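Long-range contacts in folylpolyglutamate synthase (FolC) (Helicobacter pylori, PDB 6K8C), which probably catalyses the ATP-dependent addition of glutamate to dihydropteroate and to reduced folates, yielding dihydrofolate and folylpolyglutamates: residues C275-L283 / L296-F304; K328-E338 / L354-F364. One frame throughout, in Å; residues are numbered along the deposited sequence.

Interaction 1: C275-L283 / L296-F304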
loop_
_atom_site.group_PDB
_atom_site.type_symbol
_atom_site.label_atom_id
_atom_site.label_comp_id
_atom_site.label_asym_id
_atom_site.label_seq_id
_atom_site.Cartn_x
_atom_site.Cartn_y
_atom_site.Cartn_z
ATOM N N CYS A 275 11.046 -4.485 -3.999
ATOM C CA CYS A 275 12.116 -5.147 -4.742
ATOM C C CYS A 275 12.634 -4.260 -5.876
ATOM O O CYS A 275 12.758 -4.682 -7.028
ATOM C CB CYS A 275 11.633 -6.491 -5.276
ATOM S SG CYS A 275 12.904 -7.721 -5.297
ATOM N N GLU A 276 12.937 -3.013 -5.539
ATOM C CA GLU A 276 13.245 -1.985 -6.525
ATOM C C GLU A 276 14.732 -1.655 -6.500
ATOM O O GLU A 276 15.281 -1.323 -5.446
ATOM C CB GLU A 276 12.426 -0.723 -6.264
ATOM C CG GLU A 276 12.695 0.397 -7.265
ATOM C CD GLU A 276 11.445 1.174 -7.611
ATOM O OE1 GLU A 276 11.562 2.368 -7.950
ATOM O OE2 GLU A 276 10.342 0.589 -7.544
ATOM N N LEU A 277 15.374 -1.748 -7.660
ATOM C CA LEU A 277 16.775 -1.363 -7.803
ATOM C C LEU A 277 16.828 0.139 -8.028
ATOM O O LEU A 277 16.637 0.614 -9.149
ATOM C CB LEU A 277 17.426 -2.113 -8.959
ATOM C CG LEU A 277 18.329 -3.311 -8.663
ATOM C CD1 LEU A 277 19.073 -3.719 -9.922
ATOM C CD2 LEU A 277 19.304 -3.020 -7.531
ATOM N N LEU A 278 17.070 0.898 -6.956
ATOM C CA LEU A 278 17.229 2.344 -7.097
ATOM C C LEU A 278 18.463 2.685 -7.919
ATOM O O LEU A 278 18.458 3.654 -8.686
ATOM C CB LEU A 278 17.314 2.998 -5.718
ATOM C CG LEU A 278 17.471 4.521 -5.673
ATOM C CD1 LEU A 278 16.199 5.205 -6.140
ATOM C CD2 LEU A 278 17.841 4.981 -4.272
ATOM N N SER A 279 19.516 1.897 -7.779
ATOM C CA SER A 279 20.769 2.116 -8.483
ATOM C C SER A 279 21.403 0.754 -8.684
ATOM O O SER A 279 20.878 -0.257 -8.197
ATOM C CB SER A 279 21.685 3.060 -7.693
ATOM O OG SER A 279 22.229 2.409 -6.563
ATOM N N PRO A 280 22.513 0.672 -9.427
ATOM C CA PRO A 280 23.162 -0.641 -9.584
ATOM C C PRO A 280 23.507 -1.320 -8.265
ATOM O O PRO A 280 23.576 -2.555 -8.222
ATOM C CB PRO A 280 24.424 -0.316 -10.390
ATOM C CG PRO A 280 24.062 0.891 -11.169
ATOM C CD PRO A 280 23.117 1.686 -10.316
ATOM N N ASN A 281 23.714 -0.560 -7.189
ATOM C CA ASN A 281 24.164 -1.129 -5.922
ATOM C C ASN A 281 23.192 -0.892 -4.770
ATOM O O ASN A 281 23.563 -1.125 -3.614
ATOM C CB ASN A 281 25.546 -0.576 -5.552
ATOM C CG ASN A 281 25.504 0.888 -5.149
ATOM O OD1 ASN A 281 24.644 1.640 -5.600
ATOM N ND2 ASN A 281 26.438 1.299 -4.294
ATOM N N ILE A 282 21.967 -0.438 -5.033
ATOM C CA ILE A 282 20.998 -0.198 -3.968
ATOM C C ILE A 282 19.671 -0.846 -4.351
ATOM O O ILE A 282 19.033 -0.440 -5.332
ATOM C CB ILE A 282 20.811 1.293 -3.667
ATOM C CG1 ILE A 282 22.131 1.920 -3.213
ATOM C CG2 ILE A 282 19.769 1.490 -2.570
ATOM C CD1 ILE A 282 22.064 3.427 -3.107
ATOM N N LEU A 283 19.266 -1.853 -3.586
ATOM C CA LEU A 283 17.944 -2.450 -3.663
ATOM C C LEU A 283 17.100 -1.894 -2.520
ATOM O O LEU A 283 17.576 -1.784 -1.386
ATOM C CB LEU A 283 18.053 -3.980 -3.578
ATOM C CG LEU A 283 16.816 -4.872 -3.703
ATOM C CD1 LEU A 283 16.232 -4.811 -5.112
ATOM C CD2 LEU A 283 17.191 -6.299 -3.337
ATOM N N LEU A 296 13.354 -11.283 -0.835
ATOM C CA LEU A 296 14.479 -10.383 -1.061
ATOM C C LEU A 296 15.805 -11.126 -0.970
ATOM O O LEU A 296 16.745 -10.823 -1.715
ATOM C CB LEU A 296 14.430 -9.229 -0.067
ATOM C CG LEU A 296 13.330 -8.230 -0.426
ATOM C CD1 LEU A 296 12.875 -7.498 0.801
ATOM C CD2 LEU A 296 13.816 -7.251 -1.484
ATOM N N LYS A 297 15.904 -12.098 -0.062
ATOM C CA LYS A 297 17.085 -12.953 -0.031
ATOM C C LYS A 297 17.314 -13.602 -1.392
ATOM O O LYS A 297 18.435 -13.607 -1.912
ATOM C CB LYS A 297 16.934 -14.019 1.057
ATOM C CG LYS A 297 17.969 -15.138 0.967
ATOM C CD LYS A 297 18.198 -15.811 2.326
ATOM C CE LYS A 297 17.025 -16.696 2.737
ATOM N NZ LYS A 297 17.288 -17.428 4.028
ATOM N N GLU A 298 16.247 -14.143 -1.988
ATOM C CA GLU A 298 16.370 -14.776 -3.298
ATOM C C GLU A 298 16.752 -13.757 -4.364
ATOM O O GLU A 298 17.563 -14.050 -5.250
ATOM C CB GLU A 298 15.061 -15.475 -3.670
ATOM C CG GLU A 298 14.809 -16.784 -2.932
ATOM C CD GLU A 298 16.078 -17.584 -2.701
ATOM O OE1 GLU A 298 16.419 -17.840 -1.523
ATOM O OE2 GLU A 298 16.732 -17.961 -3.698
ATOM N N GLU A 299 16.184 -12.552 -4.291
ATOM C CA GLU A 299 16.528 -11.524 -5.268
ATOM C C GLU A 299 17.941 -11.002 -5.059
ATOM O O GLU A 299 18.616 -10.643 -6.030
ATOM C CB GLU A 299 15.519 -10.382 -5.205
ATOM C CG GLU A 299 14.317 -10.616 -6.103
ATOM C CD GLU A 299 14.538 -10.116 -7.515
ATOM O OE1 GLU A 299 14.838 -10.950 -8.393
ATOM O OE2 GLU A 299 14.419 -8.894 -7.749
ATOM N N ILE A 300 18.409 -10.956 -3.811
ATOM C CA ILE A 300 19.802 -10.599 -3.559
ATOM C C ILE A 300 20.737 -11.623 -4.191
ATOM O O ILE A 300 21.763 -11.268 -4.784
ATOM C CB ILE A 300 20.053 -10.464 -2.046
ATOM C CG1 ILE A 300 19.432 -9.168 -1.507
ATOM C CG2 ILE A 300 21.541 -10.492 -1.755
ATOM C CD1 ILE A 300 19.395 -9.115 0.015
ATOM N N LYS A 301 20.404 -12.911 -4.068
ATOM C CA LYS A 301 21.229 -13.947 -4.683
ATOM C C LYS A 301 21.280 -13.779 -6.196
ATOM O O LYS A 301 22.350 -13.885 -6.805
ATOM C CB LYS A 301 20.698 -15.335 -4.323
ATOM C CG LYS A 301 20.756 -15.687 -2.845
ATOM C CD LYS A 301 19.992 -16.976 -2.582
ATOM C CE LYS A 301 20.302 -17.557 -1.213
ATOM N NZ LYS A 301 19.462 -18.760 -0.929
ATOM N N ARG A 302 20.133 -13.517 -6.822
ATOM C CA ARG A 302 20.105 -13.360 -8.273
ATOM C C ARG A 302 20.880 -12.124 -8.709
ATOM O O ARG A 302 21.703 -12.181 -9.631
ATOM C CB ARG A 302 18.658 -13.282 -8.763
ATOM C CG ARG A 302 18.529 -12.955 -10.246
ATOM C CD ARG A 302 17.075 -12.844 -10.684
ATOM N NE ARG A 302 16.433 -11.629 -10.188
ATOM C CZ ARG A 302 16.261 -10.528 -10.911
ATOM N NH1 ARG A 302 15.661 -9.469 -10.381
ATOM N NH2 ARG A 302 16.690 -10.482 -12.166
ATOM N N ILE A 303 20.641 -10.995 -8.044
ATOM C CA ILE A 303 21.124 -9.713 -8.545
ATOM C C ILE A 303 22.594 -9.507 -8.202
ATOM O O ILE A 303 23.397 -9.131 -9.065
ATOM C CB ILE A 303 20.243 -8.574 -8.001
ATOM C CG1 ILE A 303 18.822 -8.708 -8.552
ATOM C CG2 ILE A 303 20.841 -7.212 -8.351
ATOM C CD1 ILE A 303 17.892 -7.585 -8.143
ATOM N N PHE A 304 22.977 -9.747 -6.947
ATOM C CA PHE A 304 24.342 -9.476 -6.510
ATOM C C PHE A 304 25.209 -10.720 -6.383
ATOM O O PHE A 304 26.431 -10.617 -6.528
ATOM C CB PHE A 304 24.335 -8.740 -5.167
ATOM C CG PHE A 304 23.585 -7.444 -5.195
ATOM C CD1 PHE A 304 24.016 -6.398 -5.993
ATOM C CD2 PHE A 304 22.447 -7.267 -4.422
ATOM C CE1 PHE A 304 23.329 -5.199 -6.019
ATOM C CE2 PHE A 304 21.753 -6.073 -4.446
ATOM C CZ PHE A 304 22.195 -5.036 -5.246
HETATM O O HOH W 1 14.800 -5.960 -8.509
#
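The edge hairpin of the glutamate ligase domain of the Mur ligase family packs here against helix 290-303, with Leu-283, Leu-277 and Cys-275 reaching the helix. Leu-283 sits centrally: with CG anti to the backbone N (chi1 -177°), its CD2 lies between the helix side chains, 4.0 Å from Leu-296 CD2 and 4.1 Å from Ile-300 CG1. The Phe-304 ring closes the far end of the contact. Pro-280 O meets the ring's edge in its plane, 3.5 Å from Phe-304 CE1, while CG2 of Ile-303 rests over the ring centre and touches Leu-277 CD1 as well. At the other end the thiol of Cys-275 lies alongside the bent chain of Glu-299, SG being 3.1 Å from Glu-299 OE2. One water donates to both Cys-275 O and Glu-299 OE2, joining loop and helix. The same carboxylate is held from within the helix by Arg-302, whose NH1 approaches the syn lone pair of Glu-299 OE2 at 3.0 Å, in the guanidinium plane. Leucine and isoleucine packing thus fills the middle, and Glu-299, paired with Arg-302, probably keeps its carboxylate ionised beside the sulfur.

Interaction 2: K328-E338 / L354-F364; sequences KPVIKKVLILE and LETLGLEYALF
A right-handed beta-alpha-beta crossover, strand 331-336 to helix 347-357 to strand 361-363, brings Val-334, Leu-335 and Ile-336 beside Tyr-361, Ala-362 and Leu-363 as parallel neighbours at the edge of the sheet. Four backbone bonds join them: Val-334 N to Glu-360 O, Ala-362 N to Val-334 O, Ile-336 N to Ala-362 O and Phe-364 N to Ile-336 O, the last nearly straight (167°). On the helix side, Val-334 CG2 meets Leu-354 CD2 at 3.7 Å and Leu-359 CD1 at 4.0 Å. Ile-336, its CG1 anti to the carbonyl carbon (chi1 -54°) and CD1 thereby sent toward Leu-354, runs past that leucine in the opposite direction, CD1 also lying 4.1 Å from Tyr-361 CD1. On the opposite face, that of Leu-335 and Ala-362, Leu-335 CD1 comes to the edge of the Phe-364 ring, near its plane, and the two side chains cross at about a right angle. A Schellman motif at Gly-358, with positive phi (77°), ends the helix and turns the chain into the strand. Water bridges Lys-332 O and Glu-360 N at the start of the pair. At its other end a second water donates to Phe-364 O at 2.7 Å and accepts from Glu-338 N at 3.1 Å.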
loop_
_atom_site.group_PDB
_atom_site.type_symbol
_atom_site.label_atom_id
_atom_site.label_comp_id
_atom_site.label_asym_id
_atom_site.label_seq_id
_atom_site.Cartn_x
_atom_site.Cartn_y
_atom_site.Cartn_z
ATOM N N LYS A 328 20.034 -13.077 7.213
ATOM C CA LYS A 328 21.436 -13.248 7.598
ATOM C C LYS A 328 22.288 -14.030 6.600
ATOM O O LYS A 328 23.440 -13.623 6.372
ATOM C CB LYS A 328 21.521 -13.917 8.980
ATOM C CG LYS A 328 22.957 -14.088 9.454
ATOM C CD LYS A 328 23.049 -14.765 10.807
ATOM C CE LYS A 328 24.505 -15.017 11.165
ATOM N NZ LYS A 328 24.618 -15.809 12.418
ATOM N N PRO A 329 21.823 -15.127 5.988
ATOM C CA PRO A 329 22.701 -15.863 5.059
ATOM C C PRO A 329 23.238 -15.039 3.897
ATOM O O PRO A 329 24.240 -15.444 3.297
ATOM C CB PRO A 329 21.805 -17.006 4.565
ATOM C CG PRO A 329 20.887 -17.255 5.698
ATOM C CD PRO A 329 20.592 -15.890 6.272
ATOM N N VAL A 330 22.629 -13.900 3.558
ATOM C CA VAL A 330 23.124 -13.077 2.459
ATOM C C VAL A 330 23.576 -11.700 2.929
ATOM O O VAL A 330 23.811 -10.817 2.100
ATOM C CB VAL A 330 22.079 -12.942 1.331
ATOM C CG1 VAL A 330 21.795 -14.291 0.684
ATOM C CG2 VAL A 330 20.797 -12.311 1.853
ATOM N N ILE A 331 23.705 -11.492 4.239
ATOM C CA ILE A 331 24.005 -10.183 4.808
ATOM C C ILE A 331 25.300 -10.283 5.601
ATOM O O ILE A 331 25.412 -11.109 6.515
ATOM C CB ILE A 331 22.866 -9.668 5.700
ATOM C CG1 ILE A 331 21.600 -9.443 4.867
ATOM C CG2 ILE A 331 23.285 -8.367 6.387
ATOM C CD1 ILE A 331 21.791 -8.447 3.723
ATOM N N LYS A 332 26.271 -9.433 5.264
ATOM C CA LYS A 332 27.538 -9.406 5.980
ATOM C C LYS A 332 27.599 -8.329 7.051
ATOM O O LYS A 332 28.442 -8.418 7.948
ATOM C CB LYS A 332 28.704 -9.210 5.002
ATOM C CG LYS A 332 28.732 -7.847 4.311
ATOM C CD LYS A 332 29.809 -7.819 3.240
ATOM C CE LYS A 332 29.869 -6.468 2.536
ATOM N NZ LYS A 332 30.960 -6.456 1.521
ATOM N N LYS A 333 26.728 -7.327 6.987
ATOM C CA LYS A 333 26.725 -6.264 7.978
ATOM C C LYS A 333 25.383 -5.554 7.920
ATOM O O LYS A 333 24.771 -5.449 6.855
ATOM C CB LYS A 333 27.873 -5.270 7.741
ATOM C CG LYS A 333 28.106 -4.301 8.892
ATOM C CD LYS A 333 29.367 -3.473 8.683
ATOM C CE LYS A 333 29.645 -2.579 9.883
ATOM N NZ LYS A 333 30.536 -1.437 9.536
ATOM N N VAL A 334 24.929 -5.080 9.077
ATOM C CA VAL A 334 23.699 -4.305 9.187
ATOM C C VAL A 334 24.062 -2.879 9.565
ATOM O O VAL A 334 24.757 -2.653 10.562
ATOM C CB VAL A 334 22.732 -4.906 10.219
ATOM C CG1 VAL A 334 21.458 -4.066 10.301
ATOM C CG2 VAL A 334 22.402 -6.361 9.872
ATOM N N LEU A 335 23.594 -1.918 8.776
ATOM C CA LEU A 335 23.698 -0.507 9.123
ATOM C C LEU A 335 22.324 -0.039 9.582
ATOM O O LEU A 335 21.380 0.005 8.787
ATOM C CB LEU A 335 24.205 0.316 7.941
ATOM C CG LEU A 335 25.607 -0.044 7.436
ATOM C CD1 LEU A 335 25.992 0.817 6.238
ATOM C CD2 LEU A 335 26.642 0.078 8.550
ATOM N N ILE A 336 22.204 0.284 10.868
ATOM C CA ILE A 336 20.922 0.725 11.405
ATOM C C ILE A 336 20.643 2.147 10.943
ATOM O O ILE A 336 21.466 3.051 11.134
ATOM C CB ILE A 336 20.917 0.629 12.937
ATOM C CG1 ILE A 336 21.293 -0.787 13.385
ATOM C CG2 ILE A 336 19.556 1.038 13.488
ATOM C CD1 ILE A 336 21.697 -0.883 14.838
ATOM N N LEU A 337 19.475 2.352 10.328
ATOM C CA LEU A 337 19.034 3.682 9.904
ATOM C C LEU A 337 18.317 4.337 11.076
ATOM O O LEU A 337 17.123 4.126 11.303
ATOM C CB LEU A 337 18.139 3.600 8.672
ATOM C CG LEU A 337 17.861 4.936 7.974
ATOM C CD1 LEU A 337 19.139 5.543 7.458
ATOM C CD2 LEU A 337 16.856 4.771 6.844
ATOM N N GLU A 338 19.065 5.144 11.827
ATOM C CA GLU A 338 18.539 5.846 12.991
ATOM C C GLU A 338 17.242 6.569 12.658
ATOM O O GLU A 338 17.194 7.390 11.737
ATOM C CB GLU A 338 19.582 6.844 13.496
ATOM C CG GLU A 338 19.410 7.258 14.945
ATOM C CD GLU A 338 20.734 7.320 15.673
ATOM O OE1 GLU A 338 21.613 8.082 15.220
ATOM O OE2 GLU A 338 20.895 6.618 16.692
ATOM N N LEU A 354 20.605 -8.235 16.957
ATOM C CA LEU A 354 21.711 -8.429 16.028
ATOM C C LEU A 354 22.859 -9.171 16.692
ATOM O O LEU A 354 23.544 -9.974 16.050
ATOM C CB LEU A 354 22.170 -7.074 15.483
ATOM C CG LEU A 354 21.093 -6.365 14.660
ATOM C CD1 LEU A 354 21.341 -4.869 14.587
ATOM C CD2 LEU A 354 21.018 -6.967 13.261
ATOM N N GLU A 355 23.080 -8.922 17.985
ATOM C CA GLU A 355 24.132 -9.641 18.695
ATOM C C GLU A 355 23.754 -11.105 18.901
ATOM O O GLU A 355 24.593 -11.995 18.728
ATOM C CB GLU A 355 24.432 -8.952 20.026
ATOM C CG GLU A 355 25.397 -7.777 19.889
ATOM C CD GLU A 355 25.259 -6.758 21.006
ATOM O OE1 GLU A 355 24.820 -7.136 22.112
ATOM O OE2 GLU A 355 25.593 -5.573 20.778
ATOM N N THR A 356 22.494 -11.377 19.252
ATOM C CA THR A 356 22.035 -12.762 19.330
ATOM C C THR A 356 22.248 -13.483 18.004
ATOM O O THR A 356 22.635 -14.657 17.979
ATOM C CB THR A 356 20.556 -12.811 19.723
ATOM O OG1 THR A 356 20.385 -12.276 21.041
ATOM C CG2 THR A 356 20.033 -14.244 19.684
ATOM N N LEU A 357 22.023 -12.788 16.890
ATOM C CA LEU A 357 22.124 -13.413 15.579
ATOM C C LEU A 357 23.553 -13.498 15.060
ATOM O O LEU A 357 23.796 -14.212 14.083
ATOM C CB LEU A 357 21.244 -12.650 14.587
ATOM C CG LEU A 357 19.758 -12.958 14.777
ATOM C CD1 LEU A 357 18.891 -11.968 14.027
ATOM C CD2 LEU A 357 19.446 -14.396 14.348
ATOM N N GLY A 358 24.503 -12.809 15.684
ATOM C CA GLY A 358 25.860 -12.807 15.176
ATOM C C GLY A 358 26.082 -11.921 13.968
ATOM O O GLY A 358 26.957 -12.213 13.146
ATOM N N LEU A 359 25.314 -10.846 13.833
ATOM C CA LEU A 359 25.443 -9.923 12.712
ATOM C C LEU A 359 26.230 -8.698 13.161
ATOM O O LEU A 359 25.830 -8.018 14.112
ATOM C CB LEU A 359 24.070 -9.503 12.190
ATOM C CG LEU A 359 23.298 -10.479 11.301
ATOM C CD1 LEU A 359 21.820 -10.090 11.241
ATOM C CD2 LEU A 359 23.904 -10.527 9.904
ATOM N N GLU A 360 27.345 -8.424 12.484
ATOM C CA GLU A 360 28.041 -7.162 12.695
ATOM C C GLU A 360 27.114 -6.005 12.359
ATOM O O GLU A 360 26.282 -6.091 11.451
ATOM C CB GLU A 360 29.300 -7.074 11.828
ATOM C CG GLU A 360 30.080 -8.364 11.697
ATOM C CD GLU A 360 30.941 -8.645 12.911
ATOM O OE1 GLU A 360 31.123 -7.723 13.735
ATOM O OE2 GLU A 360 31.438 -9.784 13.037
ATOM N N TYR A 361 27.253 -4.910 13.098
ATOM C CA TYR A 361 26.398 -3.764 12.840
ATOM C C TYR A 361 27.125 -2.471 13.178
ATOM O O TYR A 361 28.182 -2.465 13.813
ATOM C CB TYR A 361 25.082 -3.858 13.618
ATOM C CG TYR A 361 25.249 -3.820 15.117
ATOM C CD1 TYR A 361 25.321 -2.611 15.800
ATOM C CD2 TYR A 361 25.325 -4.994 15.852
ATOM C CE1 TYR A 361 25.477 -2.576 17.170
ATOM C CE2 TYR A 361 25.478 -4.967 17.224
ATOM C CZ TYR A 361 25.550 -3.756 17.879
ATOM O OH TYR A 361 25.702 -3.729 19.246
ATOM N N ALA A 362 26.525 -1.375 12.732
ATOM C CA ALA A 362 26.943 -0.007 13.018
ATOM C C ALA A 362 25.779 0.885 12.610
ATOM O O ALA A 362 24.778 0.411 12.063
ATOM C CB ALA A 362 28.233 0.365 12.283
ATOM N N LEU A 363 25.906 2.180 12.881
ATOM C CA LEU A 363 24.902 3.128 12.426
ATOM C C LEU A 363 25.135 3.475 10.960
ATOM O O LEU A 363 26.274 3.542 10.490
ATOM C CB LEU A 363 24.925 4.404 13.272
ATOM C CG LEU A 363 24.662 4.290 14.776
ATOM C CD1 LEU A 363 24.334 5.661 15.354
ATOM C CD2 LEU A 363 23.552 3.296 15.077
ATOM N N PHE A 364 24.045 3.697 10.232
ATOM C CA PHE A 364 24.163 4.116 8.841
ATOM C C PHE A 364 24.544 5.588 8.760
ATOM O O PHE A 364 23.946 6.429 9.438
ATOM C CB PHE A 364 22.860 3.896 8.080
ATOM C CG PHE A 364 22.888 4.459 6.682
ATOM C CD1 PHE A 364 23.561 3.798 5.665
ATOM C CD2 PHE A 364 22.294 5.676 6.400
ATOM C CE1 PHE A 364 23.604 4.327 4.385
ATOM C CE2 PHE A 364 22.329 6.208 5.127
ATOM C CZ PHE A 364 22.985 5.536 4.117
HETATM O O HOH W 2 27.891 -10.144 10.276
HETATM O O HOH W 3 21.691 6.551 10.915
#

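Both contacts belong to the glutamate ligase domain and reach the same six-stranded mixed sheet, with centres about 17 Å apart. They follow in series along the chain: interaction 1 closes at Phe-304 before interaction 2 opens at Lys-328. Strands 276-279 and 361-363 are the outermost of the sheet, so interaction 1 packs a helix on one margin and interaction 2 forms the other; strands 373-376 and 308-312 lie between. They also touch directly, as Val-330 packs its methyls on Lys-297, Ile-300 and Lys-301 of helix 290-303. Helix 290-303 thus packs on the hairpin at one margin and reaches the residue that leads into strand 331-336, next to the other margin.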